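Local coordinates for pectate lyase II (Xanthomonas campestris pv. campestris, PDB 2QY1), which probably cleaves pectate, the demethylated form of pectin, as a secreted polysaccharide lyase of family 1, at residues His198-Asn203 and Lys317-Ala322; Ser243-Asn248 and Gln313-Val318; Val131-Val136 and Val166-Val171. The protein carries 2 engineered substitutions. One frame throughout, in Å; residues are numbered along the deposited sequence.

Interaction 1: residues His198-Asn203 and Lys317-Ala322; sequences HNRFEN and KVIATA
H198 and V318 bring their CA atoms to within 5.7 Å where the C-terminal helix lies over the bend leading into strand 200-202. N199 and A322 follow, with CA atoms 6.0 Å apart, at the point where the helix gives out. H198 takes left-handed helical angles (phi 56°, psi 26°), so the chain turns sharply there before it straightens at R200. V318 is the buried apolar side chain that the helix turns to the strand: its CG1 branch sits 3.5 Å from R200 CB, while CG2 lies against the backbone of H198. The small methyl of A322 fits close to the bend, its CB 3.7 Å from H198 O. This is the outside of a parallel beta-helix, the pectate lyase fold, covered along one flank by the helix near the C terminus. R200 suits the partly exposed border of that cover because its aliphatic part packs on V318 and A322 while its charged end reaches E202 and a water. With CG anti to the backbone N (chi1 -169°) and an extended chain, it carries its guanidinium past the helix, where I319 CG1 covers one face, 3.8 Å from R200 CZ. In the guanidinium plane, R200 NE and NH2 grip a single oxygen of E202, with NE 3.0 Å from OE2. R200 NH1 donates over 3.1 Å to a water that in turn donates to I319 O and A322 O. K317 CG meets the edge of the H198 ring, 3.9 Å from CD2; the imidazole also bonds T309 through NE2 and stacks on Y168. K317 NZ hydrogen-bonds to O of E330, the C-terminal residue.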
loop_
_atom_site.group_PDB
_atom_site.type_symbol
_atom_site.label_atom_id
_atom_site.label_comp_id
_atom_site.label_asym_id
_atom_site.label_seq_id
_atom_site.Cartn_x
_atom_site.Cartn_y
_atom_site.Cartn_z
ATOM N N HIS A 198 -5.080 0.231 -10.091
ATOM C CA HIS A 198 -4.930 -1.129 -10.627
ATOM C C HIS A 198 -4.426 -2.151 -9.603
ATOM O O HIS A 198 -3.817 -3.161 -9.968
ATOM C CB HIS A 198 -4.058 -1.128 -11.887
ATOM C CG HIS A 198 -4.729 -0.534 -13.088
ATOM N ND1 HIS A 198 -4.569 0.785 -13.453
ATOM C CD2 HIS A 198 -5.557 -1.081 -14.009
ATOM C CE1 HIS A 198 -5.270 1.025 -14.547
ATOM N NE2 HIS A 198 -5.881 -0.089 -14.904
ATOM N N ASN A 199 -4.688 -1.888 -8.323
ATOM C CA ASN A 199 -4.365 -2.840 -7.267
ATOM C C ASN A 199 -5.459 -3.899 -7.124
ATOM O O ASN A 199 -6.630 -3.644 -7.424
ATOM C CB ASN A 199 -4.152 -2.132 -5.923
ATOM C CG ASN A 199 -3.056 -1.083 -5.974
ATOM O OD1 ASN A 199 -3.319 0.116 -5.901
ATOM N ND2 ASN A 199 -1.824 -1.532 -6.105
ATOM N N ARG A 200 -5.060 -5.084 -6.671
ATOM C CA ARG A 200 -5.987 -6.174 -6.380
ATOM C C ARG A 200 -6.053 -6.380 -4.872
ATOM O O ARG A 200 -5.054 -6.739 -4.247
ATOM C CB ARG A 200 -5.537 -7.462 -7.075
ATOM C CG ARG A 200 -6.564 -8.580 -7.050
ATOM C CD ARG A 200 -6.089 -9.800 -7.820
ATOM N NE ARG A 200 -6.981 -10.941 -7.608
ATOM C CZ ARG A 200 -6.780 -12.165 -8.092
ATOM N NH1 ARG A 200 -5.710 -12.434 -8.831
ATOM N NH2 ARG A 200 -7.658 -13.127 -7.836
ATOM N N PHE A 201 -7.229 -6.132 -4.301
ATOM C CA PHE A 201 -7.461 -6.301 -2.870
ATOM C C PHE A 201 -8.483 -7.411 -2.668
ATOM O O PHE A 201 -9.673 -7.219 -2.938
ATOM C CB PHE A 201 -7.981 -5.000 -2.243
ATOM C CG PHE A 201 -7.095 -3.800 -2.472
ATOM C CD1 PHE A 201 -5.793 -3.760 -1.969
ATOM C CD2 PHE A 201 -7.579 -2.687 -3.159
ATOM C CE1 PHE A 201 -4.979 -2.636 -2.170
ATOM C CE2 PHE A 201 -6.782 -1.560 -3.357
ATOM C CZ PHE A 201 -5.478 -1.536 -2.861
ATOM N N GLU A 202 -8.027 -8.573 -2.204
ATOM C CA GLU A 202 -8.914 -9.730 -2.089
ATOM C C GLU A 202 -8.712 -10.530 -0.804
ATOM O O GLU A 202 -7.582 -10.819 -0.414
ATOM C CB GLU A 202 -8.774 -10.635 -3.315
ATOM C CG GLU A 202 -9.998 -11.497 -3.571
ATOM C CD GLU A 202 -10.062 -12.053 -4.979
ATOM O OE1 GLU A 202 -10.820 -13.020 -5.185
ATOM O OE2 GLU A 202 -9.365 -11.534 -5.878
ATOM N N ASN A 203 -9.821 -10.896 -0.164
ATOM C CA ASN A 203 -9.797 -11.583 1.131
ATOM C C ASN A 203 -8.980 -10.791 2.153
ATOM O O ASN A 203 -7.987 -11.274 2.700
ATOM C CB ASN A 203 -9.296 -13.028 0.990
ATOM C CG ASN A 203 -10.153 -13.854 0.045
ATOM O OD1 ASN A 203 -9.708 -14.238 -1.039
ATOM N ND2 ASN A 203 -11.391 -14.124 0.446
ATOM N N LYS A 317 -8.962 -7.011 -15.929
ATOM C CA LYS A 317 -7.684 -6.335 -16.153
ATOM C C LYS A 317 -6.746 -6.478 -14.953
ATOM O O LYS A 317 -5.580 -6.838 -15.117
ATOM C CB LYS A 317 -7.912 -4.856 -16.521
ATOM C CG LYS A 317 -6.702 -3.914 -16.382
ATOM C CD LYS A 317 -5.507 -4.286 -17.270
ATOM C CE LYS A 317 -5.687 -3.862 -18.716
ATOM N NZ LYS A 317 -4.510 -4.287 -19.529
ATOM N N VAL A 318 -7.267 -6.212 -13.757
ATOM C CA VAL A 318 -6.471 -6.284 -12.531
ATOM C C VAL A 318 -6.053 -7.721 -12.202
ATOM O O VAL A 318 -4.896 -7.963 -11.874
ATOM C CB VAL A 318 -7.191 -5.592 -11.343
ATOM C CG1 VAL A 318 -6.518 -5.909 -10.025
ATOM C CG2 VAL A 318 -7.228 -4.082 -11.558
ATOM N N ILE A 319 -6.976 -8.673 -12.317
ATOM C CA ILE A 319 -6.628 -10.085 -12.135
ATOM C C ILE A 319 -5.473 -10.487 -13.062
ATOM O O ILE A 319 -4.566 -11.214 -12.654
ATOM C CB ILE A 319 -7.856 -11.024 -12.309
ATOM C CG1 ILE A 319 -8.767 -10.934 -11.079
ATOM C CG2 ILE A 319 -7.414 -12.478 -12.532
ATOM C CD1 ILE A 319 -10.176 -11.493 -11.286
ATOM N N ALA A 320 -5.492 -9.971 -14.288
ATOM C CA ALA A 320 -4.487 -10.310 -15.298
ATOM C C ALA A 320 -3.121 -9.640 -15.091
ATOM O O ALA A 320 -2.098 -10.173 -15.529
ATOM C CB ALA A 320 -5.019 -9.995 -16.692
ATOM N N THR A 321 -3.107 -8.484 -14.429
ATOM C CA THR A 321 -1.909 -7.635 -14.400
ATOM C C THR A 321 -1.319 -7.364 -13.013
ATOM O O THR A 321 -0.136 -7.035 -12.907
ATOM C CB THR A 321 -2.160 -6.270 -15.085
ATOM O OG1 THR A 321 -3.207 -5.571 -14.399
ATOM C CG2 THR A 321 -2.531 -6.450 -16.558
ATOM N N ALA A 322 -2.131 -7.484 -11.963
ATOM C CA ALA A 322 -1.696 -7.108 -10.613
ATOM C C ALA A 322 -0.819 -8.153 -9.937
ATOM O O ALA A 322 -1.055 -9.357 -10.067
ATOM C CB ALA A 322 -2.890 -6.777 -9.731
HETATM O O HOH W 1 -3.442 -10.803 -10.059
#

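Interaction 2: residues Ser243-Asn248 and Gln313-Val318; sequences SNYFEN and QVKAKV
K315 leaves the helix with CG anti to its backbone N and stays extended to the end, and this carries the lysine across the ring of Y245 to E247. E247 answers by placing CG between its backbone N and carbonyl carbon (chi1 62°), the crowded position, from which a straight chain brings the carboxylate to the edge of the Y245 ring, with CD in its plane. Helix 314-318 runs nearly square to strand 245-247, at 101°, with the axes 9.3 Å apart at their closest. K315 CB stands over the centre of the Y245 ring, 3.6 Å from the centroid and 5° off the normal, in a CH-pi contact; further along, CD lies 3.8 Å from Y245 CE2. The ammonium then forms a salt bridge, K315 NZ donating over 2.9 Å to the syn lone pair of E247 OE2. One residue earlier, buried V314 packs on the other segment: its CG1 lies 3.8 Å from Y245 CB, and CG2 rests 3.4 Å from S243 O. On this flank of the beta-helix Y245 also stacks on Y270. E247 OE2 has two partners, the ammonium of K315 and the hydroxyl of Y222, and the neighbouring ammonium would be expected to stabilise its negative charge.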
loop_
_atom_site.group_PDB
_atom_site.type_symbol
_atom_site.label_atom_id
_atom_site.label_comp_id
_atom_site.label_asym_id
_atom_site.label_seq_id
_atom_site.Cartn_x
_atom_site.Cartn_y
_atom_site.Cartn_z
ATOM N N SER A 243 -13.797 4.832 -11.120
ATOM C CA SER A 243 -13.731 3.625 -11.959
ATOM C C SER A 243 -13.126 2.383 -11.290
ATOM O O SER A 243 -12.376 1.629 -11.918
ATOM C CB SER A 243 -12.999 3.930 -13.275
ATOM O OG SER A 243 -13.727 4.862 -14.056
ATOM N N ASN A 244 -13.450 2.179 -10.017
ATOM C CA ASN A 244 -13.066 0.959 -9.318
ATOM C C ASN A 244 -14.114 -0.128 -9.556
ATOM O O ASN A 244 -15.200 0.145 -10.075
ATOM C CB ASN A 244 -12.889 1.221 -7.814
ATOM C CG ASN A 244 -11.879 2.321 -7.519
ATOM O OD1 ASN A 244 -12.247 3.472 -7.286
ATOM N ND2 ASN A 244 -10.603 1.972 -7.534
ATOM N N TYR A 245 -13.777 -1.358 -9.185
ATOM C CA TYR A 245 -14.693 -2.491 -9.278
ATOM C C TYR A 245 -14.882 -3.050 -7.870
ATOM O O TYR A 245 -13.953 -3.624 -7.299
ATOM C CB TYR A 245 -14.105 -3.557 -10.211
ATOM C CG TYR A 245 -15.066 -4.632 -10.686
ATOM C CD1 TYR A 245 -15.481 -4.676 -12.017
ATOM C CD2 TYR A 245 -15.537 -5.620 -9.817
ATOM C CE1 TYR A 245 -16.347 -5.666 -12.469
ATOM C CE2 TYR A 245 -16.407 -6.613 -10.259
ATOM C CZ TYR A 245 -16.806 -6.629 -11.585
ATOM O OH TYR A 245 -17.666 -7.604 -12.029
ATOM N N PHE A 246 -16.078 -2.859 -7.313
ATOM C CA PHE A 246 -16.402 -3.318 -5.962
ATOM C C PHE A 246 -17.346 -4.519 -6.000
ATOM O O PHE A 246 -18.363 -4.491 -6.698
ATOM C CB PHE A 246 -17.084 -2.206 -5.154
ATOM C CG PHE A 246 -16.236 -0.983 -4.928
ATOM C CD1 PHE A 246 -16.380 0.135 -5.741
ATOM C CD2 PHE A 246 -15.317 -0.936 -3.878
ATOM C CE1 PHE A 246 -15.613 1.276 -5.528
ATOM C CE2 PHE A 246 -14.545 0.201 -3.657
ATOM C CZ PHE A 246 -14.691 1.309 -4.487
ATOM N N GLU A 247 -17.012 -5.565 -5.246
ATOM C CA GLU A 247 -17.940 -6.678 -4.997
ATOM C C GLU A 247 -17.579 -7.408 -3.707
ATOM O O GLU A 247 -16.418 -7.390 -3.287
ATOM C CB GLU A 247 -18.003 -7.654 -6.183
ATOM C CG GLU A 247 -16.688 -8.351 -6.527
ATOM C CD GLU A 247 -16.831 -9.348 -7.662
ATOM O OE1 GLU A 247 -17.973 -9.605 -8.100
ATOM O OE2 GLU A 247 -15.800 -9.880 -8.120
ATOM N N ASN A 248 -18.575 -8.044 -3.090
ATOM C CA ASN A 248 -18.396 -8.756 -1.820
ATOM C C ASN A 248 -17.578 -7.928 -0.822
ATOM O O ASN A 248 -16.519 -8.350 -0.356
ATOM C CB ASN A 248 -17.768 -10.137 -2.056
ATOM C CG ASN A 248 -18.558 -10.979 -3.049
ATOM O OD1 ASN A 248 -18.019 -11.437 -4.056
ATOM N ND2 ASN A 248 -19.840 -11.176 -2.772
ATOM N N GLN A 313 -14.441 -3.513 -16.825
ATOM C CA GLN A 313 -13.316 -4.330 -17.281
ATOM C C GLN A 313 -12.193 -4.429 -16.242
ATOM O O GLN A 313 -11.258 -5.214 -16.415
ATOM C CB GLN A 313 -12.767 -3.783 -18.603
ATOM C CG GLN A 313 -13.762 -3.846 -19.767
ATOM C CD GLN A 313 -13.262 -3.143 -21.021
ATOM O OE1 GLN A 313 -14.056 -2.625 -21.811
ATOM N NE2 GLN A 313 -11.949 -3.122 -21.211
ATOM N N VAL A 314 -12.304 -3.647 -15.169
ATOM C CA VAL A 314 -11.269 -3.569 -14.125
ATOM C C VAL A 314 -10.988 -4.911 -13.434
ATOM O O VAL A 314 -9.828 -5.266 -13.229
ATOM C CB VAL A 314 -11.579 -2.445 -13.087
ATOM C CG1 VAL A 314 -10.770 -2.617 -11.799
ATOM C CG2 VAL A 314 -11.317 -1.078 -13.698
ATOM N N LYS A 315 -12.038 -5.656 -13.091
ATOM C CA LYS A 315 -11.871 -6.974 -12.471
ATOM C C LYS A 315 -10.934 -7.864 -13.290
ATOM O O LYS A 315 -9.938 -8.361 -12.766
ATOM C CB LYS A 315 -13.221 -7.669 -12.254
ATOM C CG LYS A 315 -13.110 -9.102 -11.732
ATOM C CD LYS A 315 -14.466 -9.673 -11.335
ATOM C CE LYS A 315 -14.352 -11.139 -10.925
ATOM N NZ LYS A 315 -15.639 -11.685 -10.392
ATOM N N ALA A 316 -11.253 -8.043 -14.572
ATOM C CA ALA A 316 -10.453 -8.878 -15.472
ATOM C C ALA A 316 -9.047 -8.319 -15.686
ATOM O O ALA A 316 -8.063 -9.061 -15.621
ATOM C CB ALA A 316 -11.170 -9.062 -16.809
ATOM N N LYS A 317 -8.962 -7.011 -15.929
ATOM C CA LYS A 317 -7.684 -6.335 -16.153
ATOM C C LYS A 317 -6.746 -6.478 -14.953
ATOM O O LYS A 317 -5.580 -6.838 -15.117
ATOM C CB LYS A 317 -7.912 -4.856 -16.521
ATOM C CG LYS A 317 -6.702 -3.914 -16.382
ATOM C CD LYS A 317 -5.507 -4.286 -17.270
ATOM C CE LYS A 317 -5.687 -3.862 -18.716
ATOM N NZ LYS A 317 -4.510 -4.287 -19.529
ATOM N N VAL A 318 -7.267 -6.212 -13.757
ATOM C CA VAL A 318 -6.471 -6.284 -12.531
ATOM C C VAL A 318 -6.053 -7.721 -12.202
ATOM O O VAL A 318 -4.896 -7.963 -11.874
ATOM C CB VAL A 318 -7.191 -5.592 -11.343
ATOM C CG1 VAL A 318 -6.518 -5.909 -10.025
ATOM C CG2 VAL A 318 -7.228 -4.082 -11.558
#

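Interaction 3: residues Val131-Val136 and Val166-Val171; sequences VDHNTV and VSYNYV
An asparagine ladder, the hallmark of parallel beta-helices such as the pectate lyases, runs through this pair of neighbouring coils, where N134 and N169 stack at equivalent bends. V131 pairs with V166 and D132 with S167 before the bend, T135 with Y170 and V136 with V171 after it, all in parallel register. H133 N donates to S167 O at the bend, and beyond it Y170 N bonds to N134 O and V136 N to Y170 O. At the bend, the side chains of N134 and N169 point the same way with amide planes 11° apart. N169 has CG beside its backbone N (chi1 -66°), which turns the amide back toward the neighbouring coil. There N169 OD1 accepts from N134 N at 2.8 Å and from N134 ND2 at 3.1 Å. N169 ND2 donates to V131 O over 3.0 Å from above the carbonyl plane, leaving the axial approach to S167 N, 2.9 Å from that oxygen. N134 hands the pattern on, through OD1 to M102 and through ND2 to I99. H133 and Y168, both with left-handed helical backbones, form the outer corner. Their rings are nearly parallel (3°) but slid apart, centroids 4.8 Å from each other, so that Y168 CB sits over the imidazole face, 3.4 Å from the H133 centroid. D132 braces this corner: its OD1 takes a 2.7 Å bond from S167 OG on the anti lone pair, and OD2 one of 2.7 Å from H133 ND1, in the imidazole plane, as well as one from Q100 NE2. Two acceptors, D132 OD2 and A329 O at NE2, fix the rotation of the imidazole, while N169 OD1 gives N134 N an acceptor and ND2 adds a second donor to V131 O.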
loop_
_atom_site.group_PDB
_atom_site.type_symbol
_atom_site.label_atom_id
_atom_site.label_comp_id
_atom_site.label_asym_id
_atom_site.label_seq_id
_atom_site.Cartn_x
_atom_site.Cartn_y
_atom_site.Cartn_z
ATOM N N VAL A 131 5.545 2.143 -5.581
ATOM C CA VAL A 131 5.336 0.790 -5.074
ATOM C C VAL A 131 4.492 0.065 -6.125
ATOM O O VAL A 131 3.296 0.320 -6.243
ATOM C CB VAL A 131 4.640 0.807 -3.685
ATOM C CG1 VAL A 131 4.354 -0.617 -3.185
ATOM C CG2 VAL A 131 5.494 1.571 -2.665
ATOM N N ASP A 132 5.123 -0.823 -6.896
ATOM C CA ASP A 132 4.498 -1.348 -8.117
ATOM C C ASP A 132 4.663 -2.859 -8.301
ATOM O O ASP A 132 5.743 -3.401 -8.086
ATOM C CB ASP A 132 5.066 -0.601 -9.332
ATOM C CG ASP A 132 4.457 -1.057 -10.648
ATOM O OD1 ASP A 132 3.314 -0.653 -10.960
ATOM O OD2 ASP A 132 5.138 -1.801 -11.385
ATOM N N HIS A 133 3.586 -3.534 -8.707
ATOM C CA HIS A 133 3.642 -4.967 -9.043
ATOM C C HIS A 133 4.268 -5.845 -7.954
ATOM O O HIS A 133 5.081 -6.730 -8.237
ATOM C CB HIS A 133 4.358 -5.182 -10.385
ATOM C CG HIS A 133 3.486 -4.942 -11.575
ATOM N ND1 HIS A 133 3.486 -3.754 -12.273
ATOM C CD2 HIS A 133 2.576 -5.737 -12.186
ATOM C CE1 HIS A 133 2.620 -3.830 -13.268
ATOM N NE2 HIS A 133 2.052 -5.023 -13.237
ATOM N N ASN A 134 3.886 -5.591 -6.710
ATOM C CA ASN A 134 4.281 -6.438 -5.596
ATOM C C ASN A 134 3.099 -7.293 -5.160
ATOM O O ASN A 134 1.938 -6.915 -5.360
ATOM C CB ASN A 134 4.798 -5.593 -4.423
ATOM C CG ASN A 134 5.939 -4.669 -4.824
ATOM O OD1 ASN A 134 7.051 -5.120 -5.089
ATOM N ND2 ASN A 134 5.664 -3.367 -4.870
ATOM N N THR A 135 3.397 -8.455 -4.585
ATOM C CA THR A 135 2.372 -9.314 -3.988
ATOM C C THR A 135 2.639 -9.398 -2.490
ATOM O O THR A 135 3.734 -9.764 -2.068
ATOM C CB THR A 135 2.357 -10.714 -4.635
ATOM O OG1 THR A 135 2.027 -10.584 -6.023
ATOM C CG2 THR A 135 1.326 -11.632 -3.970
ATOM N N VAL A 136 1.637 -9.033 -1.693
ATOM C CA VAL A 136 1.780 -8.977 -0.238
ATOM C C VAL A 136 0.684 -9.823 0.409
ATOM O O VAL A 136 -0.500 -9.609 0.147
ATOM C CB VAL A 136 1.712 -7.511 0.272
ATOM C CG1 VAL A 136 1.782 -7.450 1.802
ATOM C CG2 VAL A 136 2.829 -6.665 -0.350
ATOM N N VAL A 166 0.984 3.892 -5.844
ATOM C CA VAL A 166 0.828 2.524 -5.382
ATOM C C VAL A 166 -0.002 1.825 -6.459
ATOM O O VAL A 166 -1.225 1.979 -6.501
ATOM C CB VAL A 166 0.100 2.487 -4.005
ATOM C CG1 VAL A 166 -0.137 1.062 -3.538
ATOM C CG2 VAL A 166 0.888 3.275 -2.953
ATOM N N SER A 167 0.665 1.077 -7.338
ATOM C CA SER A 167 0.004 0.533 -8.527
ATOM C C SER A 167 0.263 -0.951 -8.784
ATOM O O SER A 167 1.353 -1.458 -8.518
ATOM C CB SER A 167 0.388 1.346 -9.765
ATOM O OG SER A 167 1.797 1.369 -9.942
ATOM N N TYR A 168 -0.758 -1.631 -9.308
ATOM C CA TYR A 168 -0.670 -3.039 -9.725
ATOM C C TYR A 168 -0.148 -3.990 -8.647
ATOM O O TYR A 168 0.507 -4.987 -8.957
ATOM C CB TYR A 168 0.167 -3.181 -11.002
ATOM C CG TYR A 168 -0.408 -2.467 -12.204
ATOM C CD1 TYR A 168 -1.313 -3.106 -13.047
ATOM C CD2 TYR A 168 -0.039 -1.157 -12.504
ATOM C CE1 TYR A 168 -1.841 -2.459 -14.158
ATOM C CE2 TYR A 168 -0.568 -0.498 -13.615
ATOM C CZ TYR A 168 -1.468 -1.157 -14.432
ATOM O OH TYR A 168 -1.997 -0.519 -15.530
ATOM N N ASN A 169 -0.423 -3.674 -7.385
ATOM C CA ASN A 169 -0.091 -4.578 -6.291
ATOM C C ASN A 169 -1.205 -5.584 -6.016
ATOM O O ASN A 169 -2.382 -5.307 -6.334
ATOM C CB ASN A 169 0.229 -3.788 -5.021
ATOM C CG ASN A 169 1.486 -2.950 -5.156
ATOM O OD1 ASN A 169 2.583 -3.480 -5.327
ATOM N ND2 ASN A 169 1.330 -1.634 -5.081
ATOM N N TYR A 170 -0.843 -6.712 -5.464
ATOM C CA TYR A 170 -1.806 -7.737 -5.102
ATOM C C TYR A 170 -1.665 -8.011 -3.611
ATOM O O TYR A 170 -0.645 -8.532 -3.162
ATOM C CB TYR A 170 -1.562 -8.994 -5.945
ATOM C CG TYR A 170 -2.508 -10.163 -5.728
ATOM C CD1 TYR A 170 -3.749 -10.005 -5.102
ATOM C CD2 TYR A 170 -2.164 -11.435 -6.189
ATOM C CE1 TYR A 170 -4.608 -11.094 -4.921
ATOM C CE2 TYR A 170 -3.016 -12.520 -6.020
ATOM C CZ TYR A 170 -4.233 -12.344 -5.389
ATOM O OH TYR A 170 -5.067 -13.429 -5.228
ATOM N N VAL A 171 -2.687 -7.622 -2.852
ATOM C CA VAL A 171 -2.707 -7.838 -1.409
ATOM C C VAL A 171 -3.865 -8.766 -1.070
ATOM O O VAL A 171 -5.029 -8.441 -1.329
ATOM C CB VAL A 171 -2.835 -6.512 -0.608
ATOM C CG1 VAL A 171 -2.700 -6.778 0.893
ATOM C CG2 VAL A 171 -1.796 -5.484 -1.064
#

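Overall arrangement
Interaction 3 comes first along the chain, joining coils within the beta-helix; interactions 1 and 2 follow, each pairing a later strand with helix 314-321. Those two share K317 and V318, and their centres lie about 8 Å apart. Interaction 3 is about 9 Å from interaction 1, centre to centre, and about 15 Å from interaction 2. Strands 164-174 and 193-202 are neighbours, so the strand pairing of interaction 3 continues into the strand of interaction 1: R200 N lies 2.7 Å from N169 O, and R200 O 2.9 Å from V171 N, as probable hydrogen bonds. Helix 314-321 thus lies across strands 193-202 and 245-255, with 215-226 between them, joining the end of the chain to strands far earlier in the sequence.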